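Local atomic coordinates of lipid binding hydrolase (PDB entry 2IF6), a protein that probably acts as a hydrolase of the permuted papain-like amidase family, although its substrate and biological role have not been established. Residues I11-R16 and Y31-M36; K69-R74 and K179-F184. One frame throughout, in Å; residues are numbered along the deposited sequence.

Contact 1: I11-R16 and Y31-M36; sequences IFQISR and YSHTGM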
ATOM      1  N   ILE A  11       5.950   3.942   1.117  1.00 12.72           N
ATOM      2  CA  ILE A  11       6.535   4.122  -0.198  1.00 12.70           C
ATOM      3  C   ILE A  11       5.555   3.622  -1.272  1.00 12.78           C
ATOM      4  O   ILE A  11       4.868   2.626  -1.044  1.00 12.06           O
ATOM      5  CB  ILE A  11       7.936   3.424  -0.273  1.00 12.44           C
ATOM      6  CG1 ILE A  11       8.652   3.761  -1.597  1.00 12.66           C
ATOM      7  CG2 ILE A  11       7.833   1.931   0.011  1.00 15.18           C
ATOM      8  CD1 ILE A  11      10.137   3.512  -1.608  1.00 14.35           C
ATOM      9  N   PHE A  12       5.515   4.295  -2.429  1.00 11.85           N
ATOM     10  CA  PHE A  12       4.493   4.020  -3.453  1.00 12.26           C
ATOM     11  C   PHE A  12       5.220   3.862  -4.792  1.00 13.23           C
ATOM     12  O   PHE A  12       6.261   4.498  -5.018  1.00 13.21           O
ATOM     13  CB  PHE A  12       3.499   5.193  -3.538  1.00 11.66           C
ATOM     14  CG  PHE A  12       2.761   5.485  -2.241  1.00 13.66           C
ATOM     15  CD1 PHE A  12       1.470   5.044  -2.069  1.00 12.03           C
ATOM     16  CD2 PHE A  12       3.360   6.222  -1.205  1.00 12.76           C
ATOM     17  CE1 PHE A  12       0.786   5.285  -0.872  1.00 16.17           C
ATOM     18  CE2 PHE A  12       2.632   6.470   0.019  1.00 12.39           C
ATOM     19  CZ  PHE A  12       1.375   6.029   0.128  1.00 14.13           C
ATOM     20  N   GLN A  13       4.672   3.023  -5.669  1.00 12.68           N
ATOM     21  CA  GLN A  13       5.242   2.812  -6.972  1.00 14.38           C
ATOM     22  C   GLN A  13       4.124   2.398  -7.927  1.00 15.58           C
ATOM     23  O   GLN A  13       2.993   2.143  -7.502  1.00 14.70           O
ATOM     24  CB  GLN A  13       6.330   1.714  -6.906  1.00 14.69           C
ATOM     25  CG  GLN A  13       5.765   0.302  -6.677  1.00 14.05           C
ATOM     26  CD  GLN A  13       6.805  -0.806  -6.580  1.00 13.59           C
ATOM     27  OE1 GLN A  13       6.414  -1.955  -6.488  1.00 16.63           O
ATOM     28  NE2 GLN A  13       8.108  -0.483  -6.618  1.00 14.49           N
ATOM     29  N   ILE A  14       4.493   2.289  -9.197  1.00 16.70           N
ATOM     30  CA  ILE A  14       3.632   1.741 -10.233  1.00 18.78           C
ATOM     31  C   ILE A  14       3.983   0.272 -10.382  1.00 19.07           C
ATOM     32  O   ILE A  14       5.090  -0.088 -10.845  1.00 18.96           O
ATOM     33  CB  ILE A  14       3.890   2.406 -11.612  1.00 18.93           C
ATOM     34  CG1 ILE A  14       3.796   3.937 -11.543  1.00 19.76           C
ATOM     35  CG2 ILE A  14       2.917   1.843 -12.655  1.00 20.34           C
ATOM     36  CD1 ILE A  14       4.286   4.580 -12.841  1.00 20.24           C
ATOM     37  N   SER A  15       3.049  -0.577  -9.983  1.00 20.39           N
ATOM     38  CA  SER A  15       3.166  -2.025 -10.180  1.00 21.91           C
ATOM     39  C   SER A  15       3.285  -2.387 -11.690  1.00 23.13           C
ATOM     40  O   SER A  15       2.682  -1.722 -12.546  1.00 22.58           O
ATOM     41  CB  SER A  15       1.937  -2.711  -9.583  1.00 21.98           C
ATOM     42  OG  SER A  15       1.895  -4.072  -9.959  1.00 25.67           O
ATOM     43  N   ARG A  16       4.058  -3.428 -11.990  1.00 25.24           N
ATOM     44  CA  ARG A  16       4.124  -3.997 -13.352  1.00 28.12           C
ATOM     45  C   ARG A  16       3.131  -5.166 -13.569  1.00 29.19           C
ATOM     46  O   ARG A  16       3.076  -5.752 -14.658  1.00 30.60           O
ATOM     47  CB  ARG A  16       5.524  -4.487 -13.663  1.00 28.55           C
ATOM     48  CG  ARG A  16       6.596  -3.417 -13.788  1.00 30.86           C
ATOM     49  CD  ARG A  16       7.929  -4.132 -13.876  1.00 37.96           C
ATOM     50  NE  ARG A  16       9.034  -3.288 -13.446  1.00 45.01           N
ATOM     51  CZ  ARG A  16       9.981  -2.807 -14.252  1.00 47.08           C
ATOM     52  NH1 ARG A  16       9.978  -3.108 -15.549  1.00 48.93           N
ATOM     53  NH2 ARG A  16      10.946  -2.029 -13.754  1.00 46.00           N
ATOM     54  N   TYR A  31      -0.543   5.479  -8.298  1.00 19.52           N
ATOM     55  CA  TYR A  31       0.072   4.493  -7.403  1.00 19.66           C
ATOM     56  C   TYR A  31      -0.712   3.206  -7.466  1.00 19.21           C
ATOM     57  O   TYR A  31      -1.929   3.202  -7.236  1.00 20.82           O
ATOM     58  CB  TYR A  31       0.100   4.988  -5.934  1.00 19.03           C
ATOM     59  CG  TYR A  31       0.586   6.398  -5.863  1.00 19.92           C
ATOM     60  CD1 TYR A  31       1.726   6.772  -6.552  1.00 19.90           C
ATOM     61  CD2 TYR A  31      -0.136   7.386  -5.173  1.00 17.80           C
ATOM     62  CE1 TYR A  31       2.169   8.088  -6.569  1.00 19.87           C
ATOM     63  CE2 TYR A  31       0.308   8.699  -5.185  1.00 17.94           C
ATOM     64  CZ  TYR A  31       1.464   9.018  -5.892  1.00 18.08           C
ATOM     65  OH  TYR A  31       1.938  10.284  -5.917  1.00 23.28           O
ATOM     66  N   SER A  32      -0.025   2.117  -7.744  1.00 18.04           N
ATOM     67  CA  SER A  32      -0.699   0.841  -7.752  1.00 17.98           C
ATOM     68  C   SER A  32      -0.060  -0.208  -6.841  1.00 18.39           C
ATOM     69  O   SER A  32      -0.507  -1.378  -6.823  1.00 18.53           O
ATOM     70  CB  SER A  32      -0.853   0.354  -9.207  1.00 17.72           C
ATOM     71  OG  SER A  32       0.414   0.180  -9.806  1.00 18.96           O
ATOM     72  N   HIS A  33       0.980   0.189  -6.090  1.00 16.75           N
ATOM     73  CA  HIS A  33       1.529  -0.677  -5.045  1.00 16.17           C
ATOM     74  C   HIS A  33       2.121   0.175  -3.937  1.00 15.65           C
ATOM     75  O   HIS A  33       2.567   1.283  -4.205  1.00 16.18           O
ATOM     76  CB  HIS A  33       2.602  -1.607  -5.608  1.00 15.98           C
ATOM     77  CG  HIS A  33       3.062  -2.658  -4.639  1.00 19.45           C
ATOM     78  ND1 HIS A  33       2.182  -3.426  -3.898  1.00 19.32           N
ATOM     79  CD2 HIS A  33       4.311  -3.062  -4.290  1.00 19.81           C
ATOM     80  CE1 HIS A  33       2.876  -4.267  -3.140  1.00 22.77           C
ATOM     81  NE2 HIS A  33       4.168  -4.059  -3.350  1.00 21.09           N
ATOM     82  N   THR A  34       2.077  -0.314  -2.699  1.00 16.18           N
ATOM     83  CA  THR A  34       2.628   0.441  -1.556  1.00 16.64           C
ATOM     84  C   THR A  34       3.259  -0.543  -0.562  1.00 16.67           C
ATOM     85  O   THR A  34       2.926  -1.741  -0.557  1.00 15.91           O
ATOM     86  CB  THR A  34       1.540   1.349  -0.907  1.00 17.39           C
ATOM     87  OG1 THR A  34       2.110   2.216   0.080  1.00 19.65           O
ATOM     88  CG2 THR A  34       0.469   0.528  -0.263  1.00 20.59           C
ATOM     89  N   GLY A  35       4.218  -0.062   0.213  1.00 14.63           N
ATOM     90  CA  GLY A  35       4.751  -0.846   1.334  1.00 15.51           C
ATOM     91  C   GLY A  35       5.247   0.130   2.387  1.00 14.99           C
ATOM     92  O   GLY A  35       5.164   1.370   2.190  1.00 14.50           O
ATOM     93  N   MET A  36       5.752  -0.406   3.494  1.00 14.29           N
ATOM     94  CA  MET A  36       6.203   0.449   4.604  1.00 14.15           C
ATOM     95  C   MET A  36       7.629   0.085   4.915  1.00 13.14           C
ATOM     96  O   MET A  36       7.972  -1.121   5.009  1.00 12.70           O
ATOM     97  CB  MET A  36       5.319   0.244   5.848  1.00 13.66           C
ATOM     98  CG  MET A  36       5.683   1.086   7.167  1.00 14.79           C
ATOM     99  SD  MET A  36       4.714   0.504   8.589  1.00 12.89           S
ATOM    100  CE  MET A  36       5.693  -0.944   9.134  1.00 14.49           C
TER

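Contact 2: K69-R74 and K179-F184; sequences KYVVRR and KEWPLF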
ATOM      1  N   LYS A  69      10.268   4.409 -10.603  1.00 20.12           N
ATOM      2  CA  LYS A  69       9.689   5.606  -9.988  1.00 19.25           C
ATOM      3  C   LYS A  69       9.152   5.264  -8.605  1.00 18.44           C
ATOM      4  O   LYS A  69       8.608   4.166  -8.392  1.00 16.61           O
ATOM      5  CB  LYS A  69       8.544   6.168 -10.803  1.00 19.61           C
ATOM      6  CG  LYS A  69       8.956   6.677 -12.165  1.00 19.68           C
ATOM      7  CD  LYS A  69       7.719   7.296 -12.810  1.00 22.05           C
ATOM      8  CE  LYS A  69       8.054   7.859 -14.157  1.00 24.85           C
ATOM      9  NZ  LYS A  69       6.883   8.653 -14.667  1.00 27.84           N
ATOM     10  N   TYR A  70       9.300   6.202  -7.670  1.00 17.83           N
ATOM     11  CA  TYR A  70       8.749   6.006  -6.334  1.00 16.89           C
ATOM     12  C   TYR A  70       8.597   7.360  -5.654  1.00 17.38           C
ATOM     13  O   TYR A  70       9.248   8.359  -6.032  1.00 16.59           O
ATOM     14  CB  TYR A  70       9.617   5.026  -5.477  1.00 17.76           C
ATOM     15  CG  TYR A  70      10.962   5.584  -5.043  1.00 17.78           C
ATOM     16  CD1 TYR A  70      11.106   6.258  -3.824  1.00 19.84           C
ATOM     17  CD2 TYR A  70      12.095   5.449  -5.867  1.00 20.04           C
ATOM     18  CE1 TYR A  70      12.337   6.785  -3.439  1.00 20.63           C
ATOM     19  CE2 TYR A  70      13.342   5.956  -5.493  1.00 20.57           C
ATOM     20  CZ  TYR A  70      13.455   6.633  -4.282  1.00 21.47           C
ATOM     21  OH  TYR A  70      14.686   7.141  -3.918  1.00 23.73           O
ATOM     22  N   VAL A  71       7.737   7.381  -4.650  1.00 16.57           N
ATOM     23  CA  VAL A  71       7.571   8.561  -3.790  1.00 16.24           C
ATOM     24  C   VAL A  71       7.383   8.016  -2.397  1.00 15.41           C
ATOM     25  O   VAL A  71       6.821   6.908  -2.222  1.00 14.81           O
ATOM     26  CB  VAL A  71       6.362   9.430  -4.212  1.00 16.21           C
ATOM     27  CG1 VAL A  71       5.089   8.615  -4.261  1.00 17.21           C
ATOM     28  CG2 VAL A  71       6.187  10.640  -3.257  1.00 17.18           C
ATOM     29  N   VAL A  72       7.871   8.762  -1.405  1.00 14.70           N
ATOM     30  CA  VAL A  72       7.838   8.310  -0.022  1.00 14.41           C
ATOM     31  C   VAL A  72       7.100   9.325   0.827  1.00 15.10           C
ATOM     32  O   VAL A  72       7.406  10.509   0.756  1.00 16.19           O
ATOM     33  CB  VAL A  72       9.275   8.144   0.541  1.00 14.55           C
ATOM     34  CG1 VAL A  72       9.200   7.658   1.969  1.00 14.03           C
ATOM     35  CG2 VAL A  72      10.086   7.123  -0.318  1.00 15.09           C
ATOM     36  N   ARG A  73       6.152   8.862   1.647  1.00 16.47           N
ATOM     37  CA  ARG A  73       5.461   9.743   2.588  1.00 16.18           C
ATOM     38  C   ARG A  73       5.867   9.391   4.021  1.00 16.25           C
ATOM     39  O   ARG A  73       6.170   8.232   4.328  1.00 17.55           O
ATOM     40  CB  ARG A  73       3.950   9.598   2.437  1.00 16.32           C
ATOM     41  CG  ARG A  73       3.467   9.923   1.022  1.00 16.74           C
ATOM     42  CD  ARG A  73       3.262  11.419   0.856  1.00 17.54           C
ATOM     43  NE  ARG A  73       1.908  11.842   1.169  1.00 18.79           N
ATOM     44  CZ  ARG A  73       1.485  13.094   1.029  1.00 21.33           C
ATOM     45  NH1 ARG A  73       2.321  14.039   0.575  1.00 21.15           N
ATOM     46  NH2 ARG A  73       0.235  13.409   1.353  1.00 19.98           N
ATOM     47  N   ARG A  74       5.884  10.384   4.889  1.00 15.31           N
ATOM     48  CA  ARG A  74       6.204  10.152   6.303  1.00 14.51           C
ATOM     49  C   ARG A  74       5.308  10.982   7.188  1.00 15.27           C
ATOM     50  O   ARG A  74       4.905  12.088   6.809  1.00 14.68           O
ATOM     51  CB  ARG A  74       7.685  10.548   6.555  1.00 16.07           C
ATOM     52  CG  ARG A  74       8.082  10.569   8.062  1.00 14.30           C
ATOM     53  CD  ARG A  74       9.555  10.983   8.274  1.00 15.53           C
ATOM     54  NE  ARG A  74      10.461  10.139   7.486  1.00 20.08           N
ATOM     55  CZ  ARG A  74      11.717  10.453   7.189  1.00 22.54           C
ATOM     56  NH1 ARG A  74      12.236  11.601   7.664  1.00 21.27           N
ATOM     57  NH2 ARG A  74      12.462   9.606   6.467  1.00 19.18           N
ATOM     58  N   LYS A 179      11.186  11.670  -3.477  1.00 20.26           N
ATOM     59  CA  LYS A 179      10.447  11.567  -4.715  1.00 22.40           C
ATOM     60  C   LYS A 179      11.388  11.390  -5.837  1.00 22.91           C
ATOM     61  O   LYS A 179      12.222  12.275  -6.097  1.00 23.62           O
ATOM     62  CB  LYS A 179       9.613  12.809  -4.975  1.00 22.73           C
ATOM     63  CG  LYS A 179       8.321  12.458  -5.627  1.00 28.41           C
ATOM     64  CD  LYS A 179       7.850  13.513  -6.557  1.00 33.58           C
ATOM     65  CE  LYS A 179       7.661  14.819  -5.867  1.00 34.97           C
ATOM     66  NZ  LYS A 179       7.489  15.774  -6.970  1.00 38.62           N
ATOM     67  N   GLU A 180      11.277  10.258  -6.517  1.00 23.06           N
ATOM     68  CA  GLU A 180      11.945  10.102  -7.821  1.00 24.06           C
ATOM     69  C   GLU A 180      10.843   9.752  -8.788  1.00 23.61           C
ATOM     70  O   GLU A 180      10.588   8.585  -9.044  1.00 23.86           O
ATOM     71  CB  GLU A 180      12.980   8.986  -7.802  1.00 24.65           C
ATOM     72  CG  GLU A 180      14.142   9.237  -6.835  1.00 29.10           C
ATOM     73  CD  GLU A 180      15.189  10.144  -7.432  1.00 36.66           C
ATOM     74  OE1 GLU A 180      15.274  10.203  -8.683  1.00 38.60           O
ATOM     75  OE2 GLU A 180      15.930  10.785  -6.648  1.00 39.16           O
ATOM     76  N   TRP A 181      10.161  10.769  -9.294  1.00 22.97           N
ATOM     77  CA  TRP A 181       8.997  10.538 -10.099  1.00 23.12           C
ATOM     78  C   TRP A 181       8.803  11.639 -11.152  1.00 23.51           C
ATOM     79  O   TRP A 181       7.931  12.469 -10.984  1.00 23.87           O
ATOM     80  CB  TRP A 181       7.786  10.527  -9.191  1.00 21.90           C
ATOM     81  CG  TRP A 181       6.622   9.833  -9.812  1.00 23.18           C
ATOM     82  CD1 TRP A 181       5.956  10.190 -10.964  1.00 21.96           C
ATOM     83  CD2 TRP A 181       5.992   8.644  -9.332  1.00 20.67           C
ATOM     84  NE1 TRP A 181       4.952   9.282 -11.217  1.00 22.58           N
ATOM     85  CE2 TRP A 181       4.960   8.320 -10.237  1.00 20.60           C
ATOM     86  CE3 TRP A 181       6.209   7.809  -8.230  1.00 20.30           C
ATOM     87  CZ2 TRP A 181       4.133   7.196 -10.062  1.00 19.25           C
ATOM     88  CZ3 TRP A 181       5.399   6.695  -8.071  1.00 20.38           C
ATOM     89  CH2 TRP A 181       4.364   6.403  -8.981  1.00 19.51           C
ATOM     90  N   PRO A 182       9.602  11.641 -12.235  1.00 24.46           N
ATOM     91  CA  PRO A 182       9.410  12.726 -13.194  1.00 25.11           C
ATOM     92  C   PRO A 182       8.051  12.635 -13.859  1.00 26.26           C
ATOM     93  O   PRO A 182       7.645  11.552 -14.253  1.00 26.18           O
ATOM     94  CB  PRO A 182      10.524  12.509 -14.216  1.00 24.46           C
ATOM     95  CG  PRO A 182      10.937  11.122 -14.053  1.00 25.67           C
ATOM     96  CD  PRO A 182      10.687  10.734 -12.629  1.00 23.80           C
ATOM     97  N   LEU A 183       7.340  13.757 -13.953  1.00 27.55           N
ATOM     98  CA  LEU A 183       6.034  13.772 -14.580  1.00 29.47           C
ATOM     99  C   LEU A 183       6.126  14.288 -16.003  1.00 30.01           C
ATOM    100  O   LEU A 183       5.323  15.147 -16.413  1.00 31.52           O
ATOM    101  CB  LEU A 183       5.039  14.608 -13.772  1.00 30.13           C
ATOM    102  CG  LEU A 183       4.573  13.931 -12.485  1.00 32.59           C
ATOM    103  CD1 LEU A 183       4.128  15.014 -11.523  1.00 36.43           C
ATOM    104  CD2 LEU A 183       3.458  12.909 -12.760  1.00 35.76           C
ATOM    105  N   PHE A 184       7.113  13.758 -16.719  1.00 29.05           N
ATOM    106  CA  PHE A 184       7.341  13.975 -18.139  1.00 29.87           C
ATOM    107  C   PHE A 184       7.946  12.689 -18.701  1.00 29.78           C
ATOM    108  O   PHE A 184       8.624  11.954 -17.950  1.00 29.80           O
ATOM    109  CB  PHE A 184       8.280  15.174 -18.407  1.00 29.11           C
ATOM    110  CG  PHE A 184       9.508  15.246 -17.512  1.00 30.41           C
ATOM    111  CD1 PHE A 184      10.687  14.601 -17.856  1.00 29.17           C
ATOM    112  CD2 PHE A 184       9.491  15.994 -16.328  1.00 29.55           C
ATOM    113  CE1 PHE A 184      11.823  14.681 -17.024  1.00 29.27           C
ATOM    114  CE2 PHE A 184      10.628  16.072 -15.512  1.00 26.59           C
ATOM    115  CZ  PHE A 184      11.783  15.427 -15.872  1.00 26.21           C
TER
HETATM  116  O   HOH W   1       8.473   9.320 -17.490  1.00 30.38           O

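Contact 1: I11-R16 and Y31-M36
Gln13 and His33 run side by side from neighbouring antiparallel strands, and their torsions set the pairing: His33 swings CG anti to its backbone N (chi1 -171°), while Gln13 tucks CG between its own N and carbonyl carbon (chi1 71°) and then stays extended. The amide oxygen therefore reaches the edge of the imidazole, Gln13 OE1 lying 3.2 Å from His33 CD2, near the ring plane. Gln13 NE2 bonds instead to the carbonyl of Trp61, which helps set how the amide is turned. On the sheet face carrying Phe12 and Thr34, Thr34 OG1 sits over the phenyl face, 3.5 Å from Phe12 CE1, and donates to Ile11 O at 3.0 Å from above the carbonyl plane. That oxygen also takes Gly35 N in its plane, a double grip. Phe12 CB presses off-centre on the Tyr31 ring, 3.8 Å from Tyr31 CD1.

Regular pairing ends in a classic beta bulge, where Ser32 N and His33 N both donate to Gln13 O, at 3.0 and 3.1 Å respectively. Beyond it the hydroxyl of Ser32 takes over: Ser15 N donates to Ser32 OG at 2.7 Å, and Ser20 is a further partner of that oxygen.

His33 bonds through NE2 to Glu48, and the His33 side chain touches Cys112, a geometry consistent with the Cys-His-Glu triad of a permuted papain-like enzyme. If so, the bulge and the Gln13 amide would then be second-shell elements, probably helping to hold the imidazole between Cys112 and Glu48.

Contact 2: K69-R74 and K179-F184
Lys69 lays its extended side chain across Trp181 at about a right angle. CB covers the rim of one indole face, and further out Lys69 CD stands almost straight above the five-membered ring, 3.8 Å from its centroid and only 9° off the normal, a CH-pi contact. With every torsion beyond CG near 180°, the chain carries its ammonium past the indole to the backbone that follows, where Lys69 NZ donates to Pro182 O at 3.0 Å, nearly along the C=O axis. A water also links this nitrogen, weakly, to the carbonyl oxygen of Phe184.

Tyr70 makes the one hydrogen-bonded antiparallel pair of this contact, with Glu180. The two bonds differ: Glu180 N meets Tyr70 O head-on at 2.8 Å, whereas Tyr70 N approaches Glu180 O from above the carbonyl plane at 3.0 Å. Here strand 174-180, outermost in the six-stranded antiparallel sheet of this papain-like domain, reaches its end against strand 70-75, and the chain continues as a loop from Trp181. The side chains of the pair lie alongside each other, Glu180 CG resting 3.6 Å from Tyr70 CE2. Chi1 of Glu180 (-63°) sets CG beside its own N, and a bend at chi2 then leads the carboxylate off. The indole's six-membered ring meanwhile turns its edge to the Tyr70 carbonyl carbon, with Trp181 CE3 at 3.5 Å from Tyr70 C.

Val71 pairs with Lys179 without hydrogen bonds. Its CG2 packs alongside the aliphatic stem, 3.7 Å from Lys179 CG, while on its other branch Val71 CG1 touches Trp181 CE3.

From the N terminus, the chain runs out along strand 10-13, passes through helix 20-27 and returns in strand 33-40, closing contact 1 as a short loop. Contact 2 opens only later, with strand 70-75, and closes a far longer loop, holding helices 81-91, 112-124 and 142-152, when the C-terminal strand comes back. The two loops are thus in series and neither encloses the other. They meet in one sheet, where strand 10-13 lies between 33-40 and 70-75: Phe12 N and Val71 O are 2.9 Å apart, a probable hydrogen bond. Trp181 bridges them as well, packing on Ile14 and Tyr31, which ties the C-terminal tail to the strand pair of contact 1.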